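Local coordinates for protein inactive dihydropteroate synthase 2 (Mycobacterium tuberculosis, PDB 2VP8) that is a homodimeric dihydropteroate synthase relative that seems to lack that activity, probably plays no part in folate metabolism, and probably can bind the inhibitor dapsone, at residues Ala130-Asp143 / Val155-His167. Residues are numbered along the deposited sequence; the frame is centred on the assembly and turned at random.
Sequences AKAACAAGADLIND and VAAEFGAGLVCAH
Val155 reaches helix 127-136 with CG1, which rests 3.7 Å from Lys131 CA and near the methyl of Ala130; with CG1 trans to the backbone N (chi1 -179°), that branch is the one facing the neighbouring helix. One residue on, Ala156 CB meets Ile141 CD1 at 3.6 Å, where helix packs on strand. Phe159 lays a ring face against the last turns of helix 127-136: Cys134 CB stands 4.1 Å from the ring centroid in a CH-pi contact, Lys131 O lies over the same ring nearer its rim, and the extended Lys131 side chain runs past the ring's CE1-CZ rim, about at right angles to the Phe159 side chain, with Lys131 CG 3.5 Å from Phe159 CE1. Gly160, at positive phi, closes helix 152-159 with a Schellman motif. Ala161 then turns its methyl to Cys134 SG, 3.7 Å away. Strand 140-142, helix 152-159 and strand 162-166 form a right-handed beta-alpha-beta unit of the TIM barrel of pterin-binding proteins, the two strands being adjacent and parallel. Gly162 N donates to Asp139 O, while Gly162 O receives Ile141 N at 2.8 Å, nearly straight at the hydrogen; Leu140 CD1 lies against the peptide between Gly162 and Leu163, 3.5 Å from Gly162 C. Leu163 places CD1 3.7 Å from Ile141 CB, on the helix-covered face that Met152 also packs against. On the other face, Asn142 OD1 rests against the isopropyl group of Val164, 3.4 Å from Val164 CB, and the amide nitrogen ND2 of Asn142 is hydrogen-bonded to Asp83 OD1; Val164 N donates to Ile141 O. Beyond the strand pairing, Ala166 CB touches Asp143 O and lies close to His220, a residue probably characteristic of family members without synthase activity.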
loop_
_atom_site.group_PDB
_atom_site.type_symbol
_atom_site.label_atom_id
_atom_site.label_comp_id
_atom_site.label_asym_id
_atom_site.label_seq_id
_atom_site.Cartn_x
_atom_site.Cartn_y
_atom_site.Cartn_z
ATOM N N ALA B 130 7.173 31.165 -14.225
ATOM C CA ALA B 130 6.698 30.108 -15.111
ATOM C C ALA B 130 6.934 30.439 -16.577
ATOM O O ALA B 130 7.225 29.547 -17.376
ATOM C CB ALA B 130 5.228 29.832 -14.868
ATOM N N LYS B 131 6.809 31.721 -16.917
ATOM C CA LYS B 131 7.007 32.201 -18.281
ATOM C C LYS B 131 8.389 31.814 -18.813
ATOM O O LYS B 131 8.496 31.101 -19.814
ATOM C CB LYS B 131 6.804 33.720 -18.349
ATOM C CG LYS B 131 6.413 34.249 -19.727
ATOM C CD LYS B 131 6.288 35.771 -19.743
ATOM C CE LYS B 131 5.730 36.267 -21.072
ATOM N NZ LYS B 131 5.926 37.732 -21.253
ATOM N N ALA B 132 9.437 32.261 -18.124
ATOM C CA ALA B 132 10.811 31.996 -18.543
ATOM C C ALA B 132 11.161 30.515 -18.463
ATOM O O ALA B 132 11.984 30.027 -19.242
ATOM C CB ALA B 132 11.783 32.813 -17.723
ATOM N N ALA B 133 10.535 29.809 -17.524
ATOM C CA ALA B 133 10.793 28.388 -17.317
ATOM C C ALA B 133 10.261 27.552 -18.476
ATOM O O ALA B 133 10.925 26.620 -18.928
ATOM C CB ALA B 133 10.199 27.926 -16.006
ATOM N N CYS B 134 9.067 27.897 -18.954
ATOM C CA CYS B 134 8.498 27.268 -20.141
ATOM C C CYS B 134 9.350 27.553 -21.373
ATOM O O CYS B 134 9.562 26.670 -22.206
ATOM C CB CYS B 134 7.068 27.749 -20.367
ATOM S SG CYS B 134 5.901 27.080 -19.179
ATOM N N ALA B 135 9.836 28.787 -21.473
ATOM C CA ALA B 135 10.713 29.195 -22.562
ATOM C C ALA B 135 12.012 28.410 -22.513
ATOM O O ALA B 135 12.561 28.040 -23.550
ATOM C CB ALA B 135 10.994 30.693 -22.488
ATOM N N ALA B 136 12.490 28.150 -21.298
ATOM C CA ALA B 136 13.715 27.398 -21.092
ATOM C C ALA B 136 13.563 25.930 -21.496
ATOM O O ALA B 136 14.560 25.265 -21.814
ATOM C CB ALA B 136 14.178 27.524 -19.651
ATOM N N GLY B 137 12.324 25.436 -21.481
ATOM C CA GLY B 137 12.018 24.073 -21.909
ATOM C C GLY B 137 11.012 23.306 -21.060
ATOM O O GLY B 137 10.730 22.140 -21.343
ATOM N N ALA B 138 10.466 23.940 -20.021
ATOM C CA ALA B 138 9.493 23.274 -19.148
ATOM C C ALA B 138 8.203 22.973 -19.903
ATOM O O ALA B 138 7.754 23.760 -20.739
ATOM C CB ALA B 138 9.210 24.102 -17.907
ATOM N N ASP B 139 7.617 21.822 -19.605
ATOM C CA ASP B 139 6.447 21.340 -20.322
ATOM C C ASP B 139 5.191 21.494 -19.481
ATOM O O ASP B 139 4.074 21.516 -20.006
ATOM C CB ASP B 139 6.640 19.871 -20.698
ATOM C CG ASP B 139 8.009 19.599 -21.286
ATOM O OD1 ASP B 139 8.294 20.105 -22.391
ATOM O OD2 ASP B 139 8.810 18.890 -20.642
ATOM N N LEU B 140 5.385 21.609 -18.173
ATOM C CA LEU B 140 4.295 21.548 -17.220
ATOM C C LEU B 140 4.543 22.559 -16.118
ATOM O O LEU B 140 5.640 22.626 -15.568
ATOM C CB LEU B 140 4.212 20.125 -16.641
ATOM C CG LEU B 140 3.263 19.729 -15.503
ATOM C CD1 LEU B 140 1.786 19.954 -15.872
ATOM C CD2 LEU B 140 3.494 18.289 -15.138
ATOM N N ILE B 141 3.533 23.358 -15.797
ATOM C CA ILE B 141 3.637 24.235 -14.641
ATOM C C ILE B 141 3.009 23.553 -13.432
ATOM O O ILE B 141 1.843 23.146 -13.460
ATOM C CB ILE B 141 2.990 25.602 -14.878
ATOM C CG1 ILE B 141 3.496 26.216 -16.192
ATOM C CG2 ILE B 141 3.267 26.525 -13.685
ATOM C CD1 ILE B 141 2.610 27.283 -16.751
ATOM N N ASN B 142 3.809 23.408 -12.385
ATOM C CA ASN B 142 3.337 22.849 -11.138
ATOM C C ASN B 142 3.120 23.961 -10.123
ATOM O O ASN B 142 3.981 24.222 -9.275
ATOM C CB ASN B 142 4.322 21.810 -10.613
ATOM C CG ASN B 142 3.764 21.009 -9.462
ATOM O OD1 ASN B 142 2.574 21.082 -9.161
ATOM N ND2 ASN B 142 4.624 20.231 -8.810
ATOM N N ASP B 143 1.964 24.622 -10.237
ATOM C CA ASP B 143 1.567 25.665 -9.301
ATOM C C ASP B 143 1.286 25.042 -7.942
ATOM O O ASP B 143 0.179 24.583 -7.662
ATOM C CB ASP B 143 0.350 26.440 -9.818
ATOM C CG ASP B 143 0.007 27.653 -8.952
ATOM O OD1 ASP B 143 0.498 27.731 -7.802
ATOM O OD2 ASP B 143 -0.763 28.527 -9.424
ATOM N N VAL B 155 -0.367 31.891 -19.014
ATOM C CA VAL B 155 1.018 31.541 -19.326
ATOM C C VAL B 155 1.118 30.140 -19.936
ATOM O O VAL B 155 1.739 29.960 -20.985
ATOM C CB VAL B 155 1.930 31.645 -18.079
ATOM C CG1 VAL B 155 3.379 31.295 -18.431
ATOM C CG2 VAL B 155 1.851 33.031 -17.466
ATOM N N ALA B 156 0.501 29.159 -19.280
ATOM C CA ALA B 156 0.472 27.784 -19.778
ATOM C C ALA B 156 -0.105 27.707 -21.183
ATOM O O ALA B 156 0.413 26.985 -22.033
ATOM C CB ALA B 156 -0.324 26.896 -18.834
ATOM N N ALA B 157 -1.174 28.468 -21.413
ATOM C CA ALA B 157 -1.873 28.495 -22.691
ATOM C C ALA B 157 -0.969 28.986 -23.823
ATOM O O ALA B 157 -0.858 28.334 -24.861
ATOM C CB ALA B 157 -3.117 29.365 -22.583
ATOM N N GLU B 158 -0.322 30.130 -23.605
ATOM C CA GLU B 158 0.571 30.752 -24.583
ATOM C C GLU B 158 1.745 29.848 -24.985
ATOM O O GLU B 158 2.085 29.739 -26.165
ATOM C CB GLU B 158 1.082 32.089 -24.031
ATOM C CG GLU B 158 2.217 32.742 -24.828
ATOM C CD GLU B 158 2.604 34.116 -24.284
ATOM O OE1 GLU B 158 2.095 34.452 -23.145
ATOM O OE2 GLU B 158 3.413 34.861 -24.994
ATOM N N PHE B 159 2.353 29.192 -24.000
ATOM C CA PHE B 159 3.513 28.343 -24.246
ATOM C C PHE B 159 3.155 26.904 -24.608
ATOM O O PHE B 159 4.039 26.105 -24.919
ATOM C CB PHE B 159 4.455 28.375 -23.044
ATOM C CG PHE B 159 5.295 29.612 -22.976
ATOM C CD1 PHE B 159 4.878 30.709 -22.233
ATOM C CD2 PHE B 159 6.506 29.686 -23.665
ATOM C CE1 PHE B 159 5.655 31.863 -22.174
ATOM C CE2 PHE B 159 7.293 30.830 -23.606
ATOM C CZ PHE B 159 6.863 31.924 -22.859
ATOM N N GLY B 160 1.864 26.579 -24.581
ATOM C CA GLY B 160 1.423 25.216 -24.840
ATOM C C GLY B 160 1.942 24.277 -23.766
ATOM O O GLY B 160 2.343 23.148 -24.047
ATOM N N ALA B 161 1.947 24.766 -22.530
ATOM C CA ALA B 161 2.378 23.986 -21.387
ATOM C C ALA B 161 1.180 23.497 -20.590
ATOM O O ALA B 161 0.130 24.142 -20.563
ATOM C CB ALA B 161 3.296 24.812 -20.505
ATOM N N GLY B 162 1.340 22.348 -19.953
ATOM C CA GLY B 162 0.335 21.831 -19.040
ATOM C C GLY B 162 0.341 22.572 -17.716
ATOM O O GLY B 162 1.268 23.337 -17.416
ATOM N N LEU B 163 -0.696 22.343 -16.920
ATOM C CA LEU B 163 -0.812 22.996 -15.628
ATOM C C LEU B 163 -1.334 22.035 -14.570
ATOM O O LEU B 163 -2.224 21.226 -14.832
ATOM C CB LEU B 163 -1.719 24.231 -15.725
ATOM C CG LEU B 163 -1.921 25.059 -14.449
ATOM C CD1 LEU B 163 -0.650 25.809 -14.061
ATOM C CD2 LEU B 163 -3.071 26.016 -14.599
ATOM N N VAL B 164 -0.758 22.124 -13.377
ATOM C CA VAL B 164 -1.269 21.395 -12.231
ATOM C C VAL B 164 -2.246 22.299 -11.488
ATOM O O VAL B 164 -1.892 23.400 -11.057
ATOM C CB VAL B 164 -0.126 20.925 -11.281
ATOM C CG1 VAL B 164 -0.689 20.314 -9.995
ATOM C CG2 VAL B 164 0.788 19.937 -11.986
ATOM N N CYS B 165 -3.486 21.844 -11.368
ATOM C CA CYS B 165 -4.472 22.552 -10.566
ATOM C C CYS B 165 -4.517 21.923 -9.190
ATOM O O CYS B 165 -5.017 20.810 -9.018
ATOM C CB CYS B 165 -5.845 22.517 -11.228
ATOM S SG CYS B 165 -5.869 23.361 -12.813
ATOM N N ALA B 166 -3.971 22.639 -8.215
ATOM C CA ALA B 166 -3.865 22.122 -6.862
ATOM C C ALA B 166 -4.905 22.727 -5.921
ATOM O O ALA B 166 -5.400 23.835 -6.142
ATOM C CB ALA B 166 -2.459 22.341 -6.323
ATOM N N HIS B 167 -5.231 21.974 -4.876
ATOM C CA HIS B 167 -6.087 22.449 -3.801
ATOM C C HIS B 167 -5.229 22.817 -2.598
ATOM O O HIS B 167 -4.501 21.980 -2.056
ATOM C CB HIS B 167 -7.114 21.384 -3.420
ATOM C CG HIS B 167 -8.013 21.788 -2.297
ATOM N ND1 HIS B 167 -9.223 22.416 -2.501
ATOM C CD2 HIS B 167 -7.876 21.661 -0.955
ATOM C CE1 HIS B 167 -9.794 22.656 -1.334
ATOM N NE2 HIS B 167 -8.997 22.209 -0.380
#